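Local atomic coordinates of protein CPn_0803/CP_1068/CPj0803/CpB0832 (Chlamydophila pneumoniae, PDB entry 3Q9D), a protein that is of unproven function but is probably a component of the chlamydial type III secretion system, perhaps linked to the needle tip. Residues Glu187-Pro192 and Lys196-Ile201; Thr64-Thr69 and Ile124-Asp129. All blocks are in the same frame, centred on the assembly; numbering follows the deposited sequence. Where two conformers were deposited one is given.

Contact 1 (Glu187-Pro192 and Lys196-Ile201); sequences EAQKNP and KNLQEI
A tight turn joins helix 171-190 to the short helix 192-200, and Gln189 meets Leu198 across it. The Leu198 methyl CD1 does the touching, 3.5 Å from Gln189 CB and 3.6 Å from Gln189 CA, with the two side chains crossing at about a right angle. Leu198 CG stands beside its backbone N, opposite the carbonyl carbon (chi1 -76°). From there Leu198 CD1 reaches helix 171-190 near its C-terminal end and approaches Ala188 C at 4.3 Å. Gln189 CG, where the chain bends at chi2, lies 3.8 Å from Leu198 CD1. At the other end Lys196 N donates to Pro192 O over 3.3 Å, with an N-H...O angle of 148°. This is an i to i+4 helical bond in the first turn of helix 192-200. Lys196 CG lies 3.3 Å from Pro192 O. Asn191 is the N-cap: its OD1 accepts from Gly194 N and, weakly, from Val193 N. Asn197 ND2 donates to Glu149 O and Asn197 OD1 accepts from Cys151 N, both of the second subunit, where Leu198 packs on Val171. Asparagine N-cap, proline at the first helical position and a leucine folded back on the preceding helix are characteristic of a short turn between consecutive helices.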
# COMPACT_ATOMS: atom_id res chain seq x y z
N GLU A 187 30.86 -11.38 -1.63
CA GLU A 187 30.56 -12.36 -0.59
C GLU A 187 29.99 -13.65 -1.20
O GLU A 187 30.37 -14.74 -0.79
CB GLU A 187 29.67 -11.78 0.51
CG GLU A 187 30.42 -10.77 1.39
CD GLU A 187 29.75 -10.50 2.74
OE1 GLU A 187 28.99 -11.37 3.23
OE2 GLU A 187 29.99 -9.42 3.32
N ALA A 188 29.12 -13.54 -2.21
CA ALA A 188 28.68 -14.72 -2.92
C ALA A 188 29.85 -15.54 -3.49
O ALA A 188 29.77 -16.77 -3.58
CB ALA A 188 27.74 -14.35 -4.03
N GLN A 189 30.92 -14.85 -3.88
CA GLN A 189 32.04 -15.52 -4.53
C GLN A 189 32.82 -16.43 -3.57
O GLN A 189 33.45 -17.40 -4.01
CB GLN A 189 33.00 -14.50 -5.17
CG GLN A 189 33.96 -15.11 -6.19
CD GLN A 189 35.18 -15.76 -5.54
OE1 GLN A 189 35.67 -16.79 -6.00
NE2 GLN A 189 35.68 -15.15 -4.47
N LYS A 190 32.75 -16.13 -2.27
CA LYS A 190 33.42 -16.96 -1.25
C LYS A 190 32.72 -18.30 -1.05
O LYS A 190 33.34 -19.31 -0.73
CB LYS A 190 33.48 -16.21 0.08
CG LYS A 190 34.21 -14.88 0.01
CD LYS A 190 35.63 -15.11 -0.45
CE LYS A 190 36.46 -15.82 0.61
NZ LYS A 190 37.90 -15.89 0.22
N ASN A 191 31.41 -18.30 -1.27
CA ASN A 191 30.55 -19.46 -1.10
C ASN A 191 30.57 -20.32 -2.36
O ASN A 191 30.48 -19.80 -3.48
CB ASN A 191 29.13 -18.98 -0.79
CG ASN A 191 28.12 -20.10 -0.74
OD1 ASN A 191 27.53 -20.46 -1.75
ND2 ASN A 191 27.91 -20.65 0.46
N PRO A 192 30.67 -21.65 -2.19
CA PRO A 192 30.80 -22.57 -3.33
C PRO A 192 29.66 -22.44 -4.35
O PRO A 192 29.92 -22.48 -5.56
CB PRO A 192 30.77 -23.95 -2.66
CG PRO A 192 31.27 -23.70 -1.26
CD PRO A 192 30.75 -22.34 -0.89
N LYS A 196 29.92 -20.72 -8.34
CA LYS A 196 29.49 -21.41 -9.56
C LYS A 196 28.51 -20.55 -10.33
O LYS A 196 28.55 -20.51 -11.55
CB LYS A 196 28.83 -22.75 -9.23
CG LYS A 196 29.75 -23.76 -8.57
CD LYS A 196 30.58 -24.51 -9.60
CE LYS A 196 31.52 -25.49 -8.90
NZ LYS A 196 30.81 -26.32 -7.88
N ASN A 197 27.62 -19.88 -9.59
CA ASN A 197 26.69 -18.93 -10.20
C ASN A 197 27.45 -17.84 -10.93
O ASN A 197 27.08 -17.44 -12.02
CB ASN A 197 25.81 -18.25 -9.15
CG ASN A 197 24.78 -19.17 -8.51
OD1 ASN A 197 24.11 -18.79 -7.56
ND2 ASN A 197 24.65 -20.39 -9.03
N LEU A 198 28.50 -17.31 -10.31
CA LEU A 198 29.27 -16.23 -10.92
C LEU A 198 30.08 -16.71 -12.13
O LEU A 198 30.24 -15.97 -13.11
CB LEU A 198 30.22 -15.61 -9.90
CG LEU A 198 29.58 -14.67 -8.86
CD1 LEU A 198 30.50 -14.54 -7.65
CD2 LEU A 198 29.32 -13.31 -9.50
N GLN A 199 30.59 -17.93 -12.06
CA GLN A 199 31.35 -18.46 -13.19
C GLN A 199 30.45 -18.57 -14.41
O GLN A 199 30.92 -18.44 -15.54
CB GLN A 199 32.01 -19.80 -12.87
CG GLN A 199 33.20 -19.70 -11.92
CD GLN A 199 34.37 -18.89 -12.49
OE1 GLN A 199 34.48 -18.71 -13.70
NE2 GLN A 199 35.23 -18.40 -11.60
N GLU A 200 29.16 -18.81 -14.18
CA GLU A 200 28.18 -18.91 -15.27
C GLU A 200 28.02 -17.61 -16.06
O GLU A 200 27.71 -17.63 -17.25
CB GLU A 200 26.82 -19.38 -14.74
CG GLU A 200 26.55 -20.86 -14.94
CD GLU A 200 26.30 -21.60 -13.63
OE1 GLU A 200 25.73 -20.99 -12.70
OE2 GLU A 200 26.67 -22.80 -13.55
N ILE A 201 28.22 -16.47 -15.41
CA ILE A 201 28.07 -15.19 -16.08
C ILE A 201 29.39 -14.45 -16.14
O ILE A 201 29.43 -13.22 -16.11
CB ILE A 201 27.00 -14.30 -15.40
CG1 ILE A 201 27.34 -14.07 -13.93
CG2 ILE A 201 25.64 -14.96 -15.49
CD1 ILE A 201 26.49 -12.97 -13.27

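Contact 2 (Thr64-Thr69 and Ile124-Asp129); sequences TPIGYT and IRVAKD
With CG1 beside its backbone N (chi1 -64°), which puts CG2 anti to that N, and the outer chain extended, Ile66 sends two methyls to helix 107-133. Ile66 CG2 rests on Ala127, 3.7 Å from Ala127 CA and 3.8 Å from Ala127 CB. Ile66 CD1 meets Val126 CG1 at 4.1 Å. That valine methyl is anti to its own N (chi1 170°). The Ile66 and Val126 side chains cross at about a right angle. Ala127, with only a methyl, is consistent with the close approach of the loop: Ile66 CA and Ala127 CA are 6.2 Å apart. A water joins the two backbones on the Gly67 side of the contact. It donates to Gly67 O at 2.8 Å and to Ala127 O, also at 2.8 Å. Ile66 also packs on Ile130, one turn further along the same helix. Ala63 of the fourth subunit touches both Ile66 and Val126, while Glu164 of the third subunit accepts from Tyr68 N. The direct contact is thus apolar and buried, the Ile66 side chain against Ala127 and Val126. The polar link is indirect. Two carbonyl oxygens cannot bond each other, and the bridging water supplies the protons that both accept.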
# COMPACT_ATOMS: atom_id res chain seq x y z
N THR A 64 -9.41 -9.86 -11.17
CA THR A 64 -8.66 -9.02 -10.22
C THR A 64 -7.15 -9.25 -10.38
O THR A 64 -6.74 -10.24 -11.01
CB THR A 64 -9.04 -9.37 -8.78
OG1 THR A 64 -8.98 -10.79 -8.63
CG2 THR A 64 -10.47 -8.90 -8.48
N PRO A 65 -6.30 -8.37 -9.79
CA PRO A 65 -4.85 -8.55 -9.93
C PRO A 65 -4.40 -9.95 -9.54
O PRO A 65 -4.92 -10.51 -8.57
CB PRO A 65 -4.29 -7.52 -8.94
CG PRO A 65 -5.31 -6.43 -8.94
CD PRO A 65 -6.64 -7.16 -9.02
N ILE A 66 -3.48 -10.54 -10.30
CA ILE A 66 -2.88 -11.80 -9.87
C ILE A 66 -2.11 -11.54 -8.57
O ILE A 66 -1.44 -10.53 -8.44
CB ILE A 66 -1.91 -12.38 -10.93
CG1 ILE A 66 -2.70 -12.75 -12.19
CG2 ILE A 66 -1.18 -13.63 -10.42
CD1 ILE A 66 -1.82 -13.26 -13.34
N GLY A 67 -2.23 -12.45 -7.61
CA GLY A 67 -1.47 -12.36 -6.37
C GLY A 67 -0.86 -13.70 -6.02
O GLY A 67 -0.82 -14.64 -6.84
N TYR A 68 -0.42 -13.82 -4.78
CA TYR A 68 0.32 -14.99 -4.34
C TYR A 68 -0.62 -16.14 -4.08
O TYR A 68 -0.17 -17.27 -3.94
CB TYR A 68 1.17 -14.65 -3.09
CG TYR A 68 2.34 -13.74 -3.45
CD1 TYR A 68 3.62 -14.25 -3.61
CD2 TYR A 68 2.13 -12.39 -3.69
CE1 TYR A 68 4.68 -13.44 -3.96
CE2 TYR A 68 3.20 -11.56 -4.04
CZ TYR A 68 4.47 -12.09 -4.18
OH TYR A 68 5.52 -11.29 -4.55
N THR A 69 -1.92 -15.88 -4.00
CA THR A 69 -2.84 -16.99 -3.80
C THR A 69 -3.47 -17.50 -5.11
O THR A 69 -4.21 -18.49 -5.10
CB THR A 69 -4.02 -16.61 -2.88
OG1 THR A 69 -4.77 -15.56 -3.48
CG2 THR A 69 -3.54 -16.18 -1.48
N ILE A 124 -1.98 -17.93 -16.03
CA ILE A 124 -1.73 -19.05 -15.09
C ILE A 124 -0.24 -19.28 -14.82
O ILE A 124 0.18 -19.49 -13.68
CB ILE A 124 -2.40 -20.37 -15.57
CG1 ILE A 124 -3.93 -20.23 -15.49
CG2 ILE A 124 -1.89 -21.57 -14.74
CD1 ILE A 124 -4.70 -21.27 -16.36
N ARG A 125 0.56 -19.24 -15.88
CA ARG A 125 2.01 -19.34 -15.74
C ARG A 125 2.60 -18.17 -14.95
O ARG A 125 3.53 -18.35 -14.16
CB ARG A 125 2.67 -19.47 -17.11
CG ARG A 125 2.14 -20.74 -17.82
CD ARG A 125 2.63 -20.89 -19.27
NE ARG A 125 4.02 -21.32 -19.35
CZ ARG A 125 4.46 -22.52 -19.00
NH1 ARG A 125 3.62 -23.43 -18.50
NH2 ARG A 125 5.75 -22.83 -19.12
N VAL A 126 2.06 -16.97 -15.16
CA VAL A 126 2.46 -15.83 -14.35
C VAL A 126 2.04 -16.00 -12.89
O VAL A 126 2.83 -15.72 -11.99
CB VAL A 126 1.96 -14.51 -14.93
CG1 VAL A 126 2.19 -13.36 -13.92
CG2 VAL A 126 2.68 -14.23 -16.25
N ALA A 127 0.82 -16.49 -12.65
CA ALA A 127 0.41 -16.81 -11.26
C ALA A 127 1.36 -17.81 -10.62
O ALA A 127 1.73 -17.67 -9.45
CB ALA A 127 -1.02 -17.35 -11.21
N LYS A 128 1.74 -18.84 -11.37
CA LYS A 128 2.67 -19.84 -10.84
C LYS A 128 4.04 -19.21 -10.58
O LYS A 128 4.65 -19.46 -9.55
CB LYS A 128 2.79 -21.01 -11.82
CG LYS A 128 3.51 -22.24 -11.25
CD LYS A 128 3.37 -23.42 -12.23
CE LYS A 128 3.95 -24.70 -11.66
NZ LYS A 128 3.20 -25.91 -12.11
N ASP A 129 4.48 -18.34 -11.49
CA ASP A 129 5.75 -17.63 -11.32
C ASP A 129 5.74 -16.75 -10.07
O ASP A 129 6.73 -16.72 -9.33
CB ASP A 129 6.08 -16.78 -12.56
CG ASP A 129 7.58 -16.59 -12.77
OD1 ASP A 129 8.37 -17.47 -12.37
OD2 ASP A 129 7.97 -15.57 -13.36
O HOH W 1 -0.15 -17.33 -7.37

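How the contacts relate
The two contacts lie in different parts of an elongated chain. Their centres are 31 Å apart, and their nearest atoms are separated by about 17 Å. Contact 2 comes first, joining the loop between helices 48-61 and 70-82 to helix 107-133 in the N-terminal helical part. Three antiparallel strands, 137-147, 150-159 and 164-170, then follow before contact 1, which joins helices 171-190 and 192-200. They share no helix or strand. Contact 2 spans 54 residues of chain; contact 1 spans three. Each lies where the chain's own packing adjoins other copies in the six-chain assembly, the second subunit at contact 1 and the third and fourth at contact 2.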